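Local coordinates for protein neuraminidase (Influenza A virus, PDB 4GDI) that is a neuraminidase-like surface glycoprotein, predicted to remove terminal sialic acid residues from glycoconjugates, although its putative active site has diverged, at residues A[144-149]-A[196-201]; A[167-172]-A[215-220]; A[224-227]-A[233-236]. All coordinates share one frame; numbering follows the deposited sequence.

Contact 1 of 3, residues A[144-149]-A[196-201]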
loop_
_atom_site.group_PDB
_atom_site.type_symbol
_atom_site.label_atom_id
_atom_site.label_comp_id
_atom_site.label_asym_id
_atom_site.label_seq_id
_atom_site.Cartn_x
_atom_site.Cartn_y
_atom_site.Cartn_z
ATOM N N PRO A 144 8.895 -26.663 26.600
ATOM C CA PRO A 144 8.161 -26.310 25.382
ATOM C C PRO A 144 8.977 -26.620 24.135
ATOM O O PRO A 144 10.208 -26.663 24.197
ATOM C CB PRO A 144 7.983 -24.799 25.521
ATOM C CG PRO A 144 9.186 -24.358 26.291
ATOM C CD PRO A 144 9.495 -25.483 27.250
ATOM N N LEU A 145 8.315 -26.880 23.020
ATOM C CA LEU A 145 9.009 -26.862 21.742
ATOM C C LEU A 145 9.494 -25.446 21.456
ATOM O O LEU A 145 8.802 -24.472 21.761
ATOM C CB LEU A 145 8.110 -27.363 20.623
ATOM C CG LEU A 145 7.756 -28.838 20.747
ATOM C CD1 LEU A 145 6.748 -29.206 19.684
ATOM C CD2 LEU A 145 8.999 -29.717 20.650
ATOM N N ARG A 146 10.695 -25.358 20.894
ATOM C CA ARG A 146 11.357 -24.084 20.660
ATOM C C ARG A 146 11.897 -24.003 19.239
ATOM O O ARG A 146 12.685 -24.844 18.814
ATOM C CB ARG A 146 12.500 -23.892 21.666
ATOM C CG ARG A 146 12.030 -23.994 23.118
ATOM C CD ARG A 146 13.139 -23.726 24.102
ATOM N NE ARG A 146 14.217 -24.713 24.145
ATOM C CZ ARG A 146 14.138 -25.918 24.710
ATOM N NH1 ARG A 146 12.988 -26.373 25.197
ATOM N NH2 ARG A 146 15.214 -26.692 24.756
ATOM N N LEU A 147 11.425 -23.001 18.506
ATOM C CA LEU A 147 11.969 -22.657 17.196
ATOM C C LEU A 147 13.070 -21.597 17.326
ATOM O O LEU A 147 13.057 -20.800 18.261
ATOM C CB LEU A 147 10.836 -22.189 16.291
ATOM C CG LEU A 147 9.923 -23.359 15.900
ATOM C CD1 LEU A 147 8.518 -22.932 15.419
ATOM C CD2 LEU A 147 10.615 -24.170 14.818
ATOM N N PRO A 148 14.026 -21.577 16.382
ATOM C CA PRO A 148 15.239 -20.786 16.644
ATOM C C PRO A 148 15.170 -19.272 16.402
ATOM O O PRO A 148 16.153 -18.582 16.685
ATOM C CB PRO A 148 16.260 -21.407 15.697
ATOM C CG PRO A 148 15.446 -21.945 14.564
ATOM C CD PRO A 148 14.143 -22.391 15.158
ATOM N N ASN A 149 14.051 -18.760 15.906
ATOM C CA ASN A 149 13.923 -17.334 15.625
ATOM C C ASN A 149 15.006 -16.862 14.665
ATOM O O ASN A 149 15.663 -15.849 14.866
ATOM C CB ASN A 149 13.914 -16.528 16.928
ATOM C CG ASN A 149 12.891 -17.051 17.905
ATOM O OD1 ASN A 149 11.705 -17.184 17.573
ATOM N ND2 ASN A 149 13.344 -17.412 19.091
ATOM N N ASN A 196 24.338 -27.716 25.199
ATOM C CA ASN A 196 23.019 -27.161 24.923
ATOM C C ASN A 196 23.147 -26.391 23.605
ATOM O O ASN A 196 24.174 -25.758 23.371
ATOM C CB ASN A 196 22.606 -26.233 26.080
ATOM C CG ASN A 196 21.342 -25.453 25.799
ATOM O OD1 ASN A 196 21.351 -24.224 25.785
ATOM N ND2 ASN A 196 20.246 -26.156 25.608
ATOM N N PHE A 197 22.123 -26.451 22.758
ATOM C CA PHE A 197 22.205 -25.903 21.394
ATOM C C PHE A 197 20.930 -25.161 20.975
ATOM O O PHE A 197 20.154 -25.660 20.149
ATOM C CB PHE A 197 22.476 -27.034 20.394
ATOM C CG PHE A 197 23.103 -26.563 19.092
ATOM C CD1 PHE A 197 22.324 -25.996 18.088
ATOM C CD2 PHE A 197 24.480 -26.688 18.879
ATOM C CE1 PHE A 197 22.908 -25.558 16.896
ATOM C CE2 PHE A 197 25.065 -26.250 17.695
ATOM C CZ PHE A 197 24.280 -25.684 16.702
ATOM N N GLU A 198 20.712 -23.988 21.566
ATOM C CA GLU A 198 19.530 -23.170 21.303
ATOM C C GLU A 198 19.810 -22.122 20.220
ATOM O O GLU A 198 20.965 -21.829 19.904
ATOM C CB GLU A 198 19.095 -22.423 22.574
ATOM C CG GLU A 198 18.879 -23.309 23.808
ATOM C CD GLU A 198 17.660 -24.201 23.711
ATOM O OE1 GLU A 198 16.672 -23.832 23.034
ATOM O OE2 GLU A 198 17.688 -25.284 24.329
ATOM N N TYR A 199 18.737 -21.547 19.685
ATOM C CA TYR A 199 18.822 -20.374 18.825
ATOM C C TYR A 199 19.673 -20.593 17.568
ATOM O O TYR A 199 20.408 -19.688 17.151
ATOM C CB TYR A 199 19.417 -19.194 19.587
ATOM C CG TYR A 199 18.838 -18.916 20.951
ATOM C CD1 TYR A 199 17.537 -19.270 21.274
ATOM C CD2 TYR A 199 19.604 -18.268 21.919
ATOM C CE1 TYR A 199 17.009 -18.977 22.532
ATOM C CE2 TYR A 199 19.093 -17.983 23.179
ATOM C CZ TYR A 199 17.796 -18.335 23.475
ATOM O OH TYR A 199 17.297 -18.049 24.719
ATOM N N SER A 200 19.581 -21.776 16.968
ATOM C CA SER A 200 20.311 -22.050 15.738
ATOM C C SER A 200 20.092 -20.931 14.742
ATOM O O SER A 200 18.952 -20.576 14.455
ATOM C CB SER A 200 19.825 -23.354 15.088
ATOM O OG SER A 200 20.130 -24.466 15.892
ATOM N N THR A 201 21.179 -20.414 14.177
ATOM C CA THR A 201 21.101 -19.527 13.039
ATOM C C THR A 201 22.001 -20.115 11.953
ATOM O O THR A 201 23.150 -20.497 12.207
ATOM C CB THR A 201 21.471 -18.067 13.409
ATOM O OG1 THR A 201 21.449 -17.228 12.249
ATOM C CG2 THR A 201 22.876 -17.980 14.050
#
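A buried salt bridge between Arg-146 and Glu-198, backed by a proline packed against backbone, joins two loops that each run into the first strand of a propeller blade: 144-149 precedes strand 153-155, while the other loop, 196-201, runs into strand 200-205. The guanidinium is presented side-on and grips one carboxylate oxygen with each of two nitrogens. NE of Arg-146 lies 2.8 Å from OE1 of Glu-198 in an almost straight bond (174° at the hydrogen), and that oxygen sits in the guanidinium plane. NH2 of Arg-146 reaches OE2 of Glu-198 at 2.9 Å, on the syn lone pair. The two flat groups are not coplanar: their planes lie 37° apart. A bend at chi3 (-67°) turns the arginine so that its NE edge confronts the acid.

Glu-198 OE2 has a second donor, Asn-196 ND2, at 3.0 Å on the anti lone pair, so this oxygen is held from both sides and the rotation of the carboxylate is fixed. The arginine is steadied in turn by the backbone oxygens of Asp-165 and Gly-166, which accept from NH2 and NH1. Farther along, the Pro-148 ring leans on the backbone of the other loop, with CB 3.1 Å from Ser-200 O and 4.1 Å from Ser-200 CB. Tyr-199, where the chain turns its corner, sets its CB away from loop 144-149 and lays one ring face over Glu-198 CB. Gln-268 ties the two loops together further, its NE2 donating to Pro-148 O and, weakly, to Tyr-199 O.

An arginine-glutamate pair between neighbouring inter-blade loops is familiar from the sialic acid pocket of influenza neuraminidases, consistent with a place at the putative active site of this beta-propeller.

Contact 2 of 3, residues A[167-172]-A[215-220]. With CA (calcium ion), chain R; NAG (2-acetamido-2-deoxy-beta-D-glucopyranose), chain P.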
loop_
_atom_site.group_PDB
_atom_site.type_symbol
_atom_site.label_atom_id
_atom_site.label_comp_id
_atom_site.label_asym_id
_atom_site.label_seq_id
_atom_site.Cartn_x
_atom_site.Cartn_y
_atom_site.Cartn_z
ATOM N N PRO A 167 12.492 -29.147 29.193
ATOM C CA PRO A 167 12.320 -28.014 30.116
ATOM C C PRO A 167 13.609 -27.387 30.632
ATOM O O PRO A 167 13.582 -26.245 31.074
ATOM C CB PRO A 167 11.569 -28.638 31.301
ATOM C CG PRO A 167 11.881 -30.086 31.235
ATOM C CD PRO A 167 11.977 -30.400 29.770
ATOM N N ASN A 168 14.717 -28.113 30.595
ATOM C CA ASN A 168 15.949 -27.606 31.189
ATOM C C ASN A 168 17.141 -27.585 30.247
ATOM O O ASN A 168 17.398 -28.550 29.531
ATOM C CB ASN A 168 16.289 -28.423 32.434
ATOM C CG ASN A 168 15.173 -28.398 33.452
ATOM O OD1 ASN A 168 14.622 -29.437 33.809
ATOM N ND2 ASN A 168 14.819 -27.199 33.912
ATOM N N VAL A 169 17.884 -26.482 30.281
ATOM C CA VAL A 169 19.033 -26.317 29.406
ATOM C C VAL A 169 20.118 -27.364 29.664
ATOM O O VAL A 169 21.012 -27.532 28.833
ATOM C CB VAL A 169 19.652 -24.914 29.530
ATOM C CG1 VAL A 169 18.612 -23.841 29.246
ATOM C CG2 VAL A 169 20.283 -24.717 30.904
ATOM N N ASN A 170 20.049 -28.059 30.803
ATOM C CA ASN A 170 21.048 -29.084 31.128
ATOM C C ASN A 170 20.649 -30.477 30.662
ATOM O O ASN A 170 21.410 -31.431 30.805
ATOM C CB ASN A 170 21.404 -29.088 32.626
ATOM C CG ASN A 170 20.220 -29.423 33.526
ATOM O OD1 ASN A 170 19.234 -30.017 33.089
ATOM N ND2 ASN A 170 20.332 -29.051 34.806
ATOM N N GLN A 171 19.459 -30.594 30.086
ATOM C CA GLN A 171 19.097 -31.820 29.383
ATOM C C GLN A 171 18.182 -31.521 28.195
ATOM O O GLN A 171 17.090 -32.077 28.075
ATOM C CB GLN A 171 18.448 -32.826 30.338
ATOM C CG GLN A 171 17.434 -32.212 31.278
ATOM C CD GLN A 171 16.856 -33.225 32.245
ATOM O OE1 GLN A 171 16.922 -34.435 32.013
ATOM N NE2 GLN A 171 16.291 -32.735 33.343
ATOM N N SER A 172 18.645 -30.644 27.311
ATOM C CA SER A 172 17.855 -30.251 26.153
ATOM C C SER A 172 17.938 -31.281 25.041
ATOM O O SER A 172 18.905 -32.036 24.941
ATOM C CB SER A 172 18.315 -28.889 25.640
ATOM O OG SER A 172 19.703 -28.890 25.370
ATOM N N ASN A 215 24.889 -21.914 23.554
ATOM C CA ASN A 215 24.854 -22.834 24.685
ATOM C C ASN A 215 24.528 -22.054 25.956
ATOM O O ASN A 215 25.352 -21.295 26.447
ATOM C CB ASN A 215 26.197 -23.565 24.834
ATOM C CG ASN A 215 26.163 -24.662 25.891
ATOM O OD1 ASN A 215 25.443 -24.566 26.885
ATOM N ND2 ASN A 215 26.949 -25.704 25.679
ATOM N N LEU A 216 23.320 -22.253 26.477
ATOM C CA LEU A 216 22.828 -21.490 27.627
ATOM C C LEU A 216 23.187 -22.155 28.958
ATOM O O LEU A 216 22.880 -21.639 30.039
ATOM C CB LEU A 216 21.305 -21.354 27.542
ATOM C CG LEU A 216 20.746 -20.545 26.374
ATOM C CD1 LEU A 216 19.215 -20.470 26.471
ATOM C CD2 LEU A 216 21.346 -19.153 26.336
ATOM N N TRP A 217 23.841 -23.303 28.865
ATOM C CA TRP A 217 24.101 -24.155 30.013
ATOM C C TRP A 217 25.527 -23.995 30.532
ATOM O O TRP A 217 25.740 -23.464 31.624
ATOM C CB TRP A 217 23.854 -25.606 29.614
ATOM C CG TRP A 217 24.243 -26.599 30.636
ATOM C CD1 TRP A 217 24.466 -26.370 31.963
ATOM C CD2 TRP A 217 24.462 -27.996 30.424
ATOM N NE1 TRP A 217 24.800 -27.541 32.593
ATOM C CE2 TRP A 217 24.809 -28.556 31.671
ATOM C CE3 TRP A 217 24.399 -28.833 29.300
ATOM C CZ2 TRP A 217 25.100 -29.906 31.825
ATOM C CZ3 TRP A 217 24.677 -30.173 29.455
ATOM C CH2 TRP A 217 25.027 -30.701 30.710
ATOM N N ASN A 218 26.495 -24.447 29.737
ATOM C CA ASN A 218 27.866 -24.577 30.208
ATOM C C ASN A 218 28.932 -24.206 29.180
ATOM O O ASN A 218 29.990 -24.833 29.152
ATOM C CB ASN A 218 28.100 -26.028 30.623
ATOM C CG ASN A 218 27.782 -27.001 29.508
ATOM O OD1 ASN A 218 27.476 -26.590 28.379
ATOM N ND2 ASN A 218 27.852 -28.294 29.806
ATOM N N ASP A 219 28.677 -23.211 28.332
ATOM C CA ASP A 219 29.691 -22.814 27.352
ATOM C C ASP A 219 29.532 -21.386 26.913
ATOM O O ASP A 219 28.426 -20.921 26.635
ATOM C CB ASP A 219 29.670 -23.735 26.118
ATOM C CG ASP A 219 30.970 -23.694 25.312
ATOM O OD1 ASP A 219 31.891 -22.906 25.631
ATOM O OD2 ASP A 219 31.070 -24.459 24.323
ATOM N N ALA A 220 30.670 -20.704 26.816
ATOM C CA ALA A 220 30.718 -19.344 26.321
ATOM C C ALA A 220 31.300 -19.321 24.905
ATOM O O ALA A 220 31.327 -18.280 24.258
ATOM C CB ALA A 220 31.549 -18.462 27.276
HETATM CA CA CA R . 26.625 -19.522 27.106
HETATM C C1 NAG P . 19.043 -28.982 35.458
HETATM C C2 NAG P . 18.977 -29.882 36.693
HETATM C C3 NAG P . 17.599 -29.803 37.332
HETATM C C4 NAG P . 17.383 -28.349 37.715
HETATM C C5 NAG P . 17.406 -27.517 36.434
HETATM C C6 NAG P . 17.070 -26.045 36.688
HETATM C C7 NAG P . 20.239 -31.906 37.124
HETATM C C8 NAG P . 19.856 -33.276 37.601
HETATM N N2 NAG P . 19.330 -31.258 36.395
HETATM O O3 NAG P . 17.517 -30.644 38.461
HETATM O O4 NAG P . 16.170 -28.196 38.419
HETATM O O5 NAG P . 18.663 -27.650 35.784
HETATM O O6 NAG P . 18.080 -25.382 37.419
HETATM O O7 NAG P . 21.339 -31.432 37.410
HETATM O O HOH W 1 27.931 -17.748 28.112
#
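Asn-215 OD1 accepts from two backbone nitrogens, closing an Asx turn that sets up Trp-217, the residue that meets Val-169 and Asn-170 of the glycosylated loop. Trp-217 N approaches at 2.8 Å in the carbonyl plane, while Asn-218 N comes from above that plane at 3.0 Å. The amide of Asn-215 is used at its other end too, ND2 donating to Asn-218 OD1. The same turn serves the calcium ion: Asn-215 O and Asp-219 O both bind it, with a water, and Asp-245, Gly-263 and Gly-265 complete the site.

Across the contact there is no hydrogen bond; the indole does the work. With CG of Trp-217 anti to the backbone N (chi1 173°), the ring stands out beside Asn-170 and is sandwiched. Asn-170 CA makes a CH-pi contact with one face, 3.8 Å from the centroid of the six-membered ring, and Asn-218 ND2 lies over the opposite face. Val-169 fills in nearer the main chain, CG1 against Leu-216 CB and CG2 3.9 Å from Trp-217 CB. Beyond the indole, Asn-170 ND2 is bonded covalently to C1 of the N-acetylglucosamine at 1.4 Å.

Contact 3 of 3, residues A[224-227]-A[233-236]. With FUC (alpha-L-fucopyranose), chain G.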
loop_
_atom_site.group_PDB
_atom_site.type_symbol
_atom_site.label_atom_id
_atom_site.label_comp_id
_atom_site.label_asym_id
_atom_site.label_seq_id
_atom_site.Cartn_x
_atom_site.Cartn_y
_atom_site.Cartn_z
ATOM N N LEU A 224 28.925 -25.412 16.974
ATOM C CA LEU A 224 28.611 -25.320 15.553
ATOM C C LEU A 224 28.079 -26.618 15.013
ATOM O O LEU A 224 28.518 -27.703 15.398
ATOM C CB LEU A 224 29.862 -24.946 14.765
ATOM C CG LEU A 224 30.479 -23.630 15.216
ATOM C CD1 LEU A 224 31.811 -23.418 14.542
ATOM C CD2 LEU A 224 29.524 -22.472 14.906
ATOM N N LEU A 225 27.137 -26.508 14.087
ATOM C CA LEU A 225 26.555 -27.690 13.486
ATOM C C LEU A 225 26.762 -27.621 11.976
ATOM O O LEU A 225 26.568 -26.575 11.367
ATOM C CB LEU A 225 25.070 -27.770 13.834
ATOM C CG LEU A 225 24.221 -28.807 13.103
ATOM C CD1 LEU A 225 24.552 -30.232 13.518
ATOM C CD2 LEU A 225 22.738 -28.490 13.335
ATOM N N ARG A 226 27.184 -28.737 11.392
ATOM C CA ARG A 226 27.285 -28.870 9.946
ATOM C C ARG A 226 26.497 -30.100 9.581
ATOM O O ARG A 226 26.706 -31.161 10.174
ATOM C CB ARG A 226 28.739 -29.087 9.517
ATOM C CG ARG A 226 29.679 -27.945 9.888
ATOM C CD ARG A 226 31.102 -28.455 10.036
ATOM N NE ARG A 226 32.030 -27.385 10.381
ATOM C CZ ARG A 226 33.303 -27.581 10.695
ATOM N NH1 ARG A 226 33.801 -28.811 10.737
ATOM N NH2 ARG A 226 34.080 -26.546 10.970
ATOM N N PHE A 227 25.585 -29.978 8.627
ATOM C CA PHE A 227 24.826 -31.140 8.203
ATOM C C PHE A 227 24.474 -31.109 6.726
ATOM O O PHE A 227 24.580 -30.073 6.080
ATOM C CB PHE A 227 23.598 -31.357 9.104
ATOM C CG PHE A 227 22.488 -30.345 8.944
ATOM C CD1 PHE A 227 21.451 -30.569 8.050
ATOM C CD2 PHE A 227 22.424 -29.217 9.758
ATOM C CE1 PHE A 227 20.402 -29.672 7.933
ATOM C CE2 PHE A 227 21.372 -28.320 9.651
ATOM C CZ PHE A 227 20.357 -28.547 8.739
ATOM N N TYR A 233 25.566 -35.359 9.962
ATOM C CA TYR A 233 25.935 -34.148 10.684
ATOM C C TYR A 233 27.175 -34.319 11.554
ATOM O O TYR A 233 27.619 -35.437 11.847
ATOM C CB TYR A 233 24.764 -33.665 11.560
ATOM C CG TYR A 233 24.626 -34.467 12.835
ATOM C CD1 TYR A 233 23.865 -35.625 12.862
ATOM C CD2 TYR A 233 25.274 -34.076 14.005
ATOM C CE1 TYR A 233 23.740 -36.379 14.019
ATOM C CE2 TYR A 233 25.157 -34.823 15.172
ATOM C CZ TYR A 233 24.386 -35.980 15.165
ATOM O OH TYR A 233 24.244 -36.742 16.298
ATOM N N GLN A 234 27.747 -33.184 11.938
ATOM C CA GLN A 234 28.801 -33.158 12.933
ATOM C C GLN A 234 28.605 -31.902 13.777
ATOM O O GLN A 234 28.249 -30.838 13.267
ATOM C CB GLN A 234 30.198 -33.204 12.294
ATOM C CG GLN A 234 30.803 -31.864 11.922
ATOM C CD GLN A 234 32.286 -31.947 11.534
ATOM O OE1 GLN A 234 32.714 -31.344 10.539
ATOM N NE2 GLN A 234 33.078 -32.675 12.325
ATOM N N ILE A 235 28.803 -32.029 15.079
ATOM C CA ILE A 235 28.803 -30.858 15.936
ATOM C C ILE A 235 30.254 -30.572 16.287
ATOM O O ILE A 235 30.999 -31.486 16.620
ATOM C CB ILE A 235 27.933 -31.075 17.185
ATOM C CG1 ILE A 235 26.464 -31.152 16.759
ATOM C CG2 ILE A 235 28.137 -29.952 18.185
ATOM C CD1 ILE A 235 25.518 -31.543 17.868
ATOM N N VAL A 236 30.641 -29.302 16.189
ATOM C CA VAL A 236 32.029 -28.876 16.336
ATOM C C VAL A 236 32.172 -27.735 17.359
ATOM O O VAL A 236 31.260 -26.919 17.532
ATOM C CB VAL A 236 32.548 -28.416 14.963
ATOM C CG1 VAL A 236 33.696 -27.458 15.104
ATOM C CG2 VAL A 236 32.935 -29.634 14.124
HETATM C C1 FUC G . 31.086 -34.849 21.931
HETATM C C2 FUC G . 31.767 -34.730 20.574
HETATM C C3 FUC G . 30.704 -34.855 19.490
HETATM C C4 FUC G . 29.700 -33.732 19.701
HETATM C C5 FUC G . 29.091 -33.837 21.099
HETATM C C6 FUC G . 28.126 -32.680 21.364
HETATM O O2 FUC G . 32.700 -35.774 20.451
HETATM O O3 FUC G . 31.278 -34.763 18.209
HETATM O O4 FUC G . 30.379 -32.502 19.575
HETATM O O5 FUC G . 30.122 -33.823 22.073
#
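Arg-226, Val-236 and Leu-224 carry most of this contact, on one face of an antiparallel beta hairpin. Arg-226 is paired with Gln-234, and their backbones exchange two hydrogen bonds, Arg-226 N to Gln-234 O at 3.0 Å and Gln-234 N to Arg-226 O at 2.9 Å. Their side chains lie alongside each other and point the same way. NH1 of Arg-226 donates to Gln-234 OE1 at 2.8 Å; the oxygen lies in the guanidinium plane, but the nitrogen stands well above the amide, 58° out of the carbonyl plane. The arginine's strongest polar partner is Asp-273, in a salt bridge with NE; Glu-301 forms another with NH1.

Val-236 slides CG2 over one face of that guanidinium, 3.6 Å from Arg-226 NH1, so apolar surface covers part of the charged group. Its backbone pairs with Leu-224 through two bonds of 2.8 Å, Leu-224 N to Val-236 O and Val-236 N to Leu-224 O, and Leu-224 CB packs 4.4 Å from Val-236 CB.

On the other face, Leu-225 CD1 reaches both Ile-235 CG1 and the Tyr-233 ring, and Phe-227 and Tyr-233 touch through their CB atoms. Ile-235 turns its backbone oxygen outward to accept from O4 of a glycan fucose, 3.2 Å away. Strand 233-236 is the outermost of its four-stranded antiparallel sheet, so this is the outer hairpin of a propeller blade.

How the contacts relate
From the N terminus the segments run 144-149, 167-172, 196-201, 215-220, 224-227 and 233-236. Contact 1 closes a long loop around the blade that begins with strand 153-155 and ends with strand 183-189; contact 2 opens inside that loop and closes beyond it, so the two cross. Both tie that blade to the next one, contact 1 through the loops leading into the blades and contact 2 through loops inside them. Asn-196 stitches the two together, its ND2 meeting Ser-172 OG and its OD1 meeting Leu-216 N. Contact 3 follows in series as a short local hairpin completing the second blade, reached from contact 1 by Phe-197 packing against Leu-225.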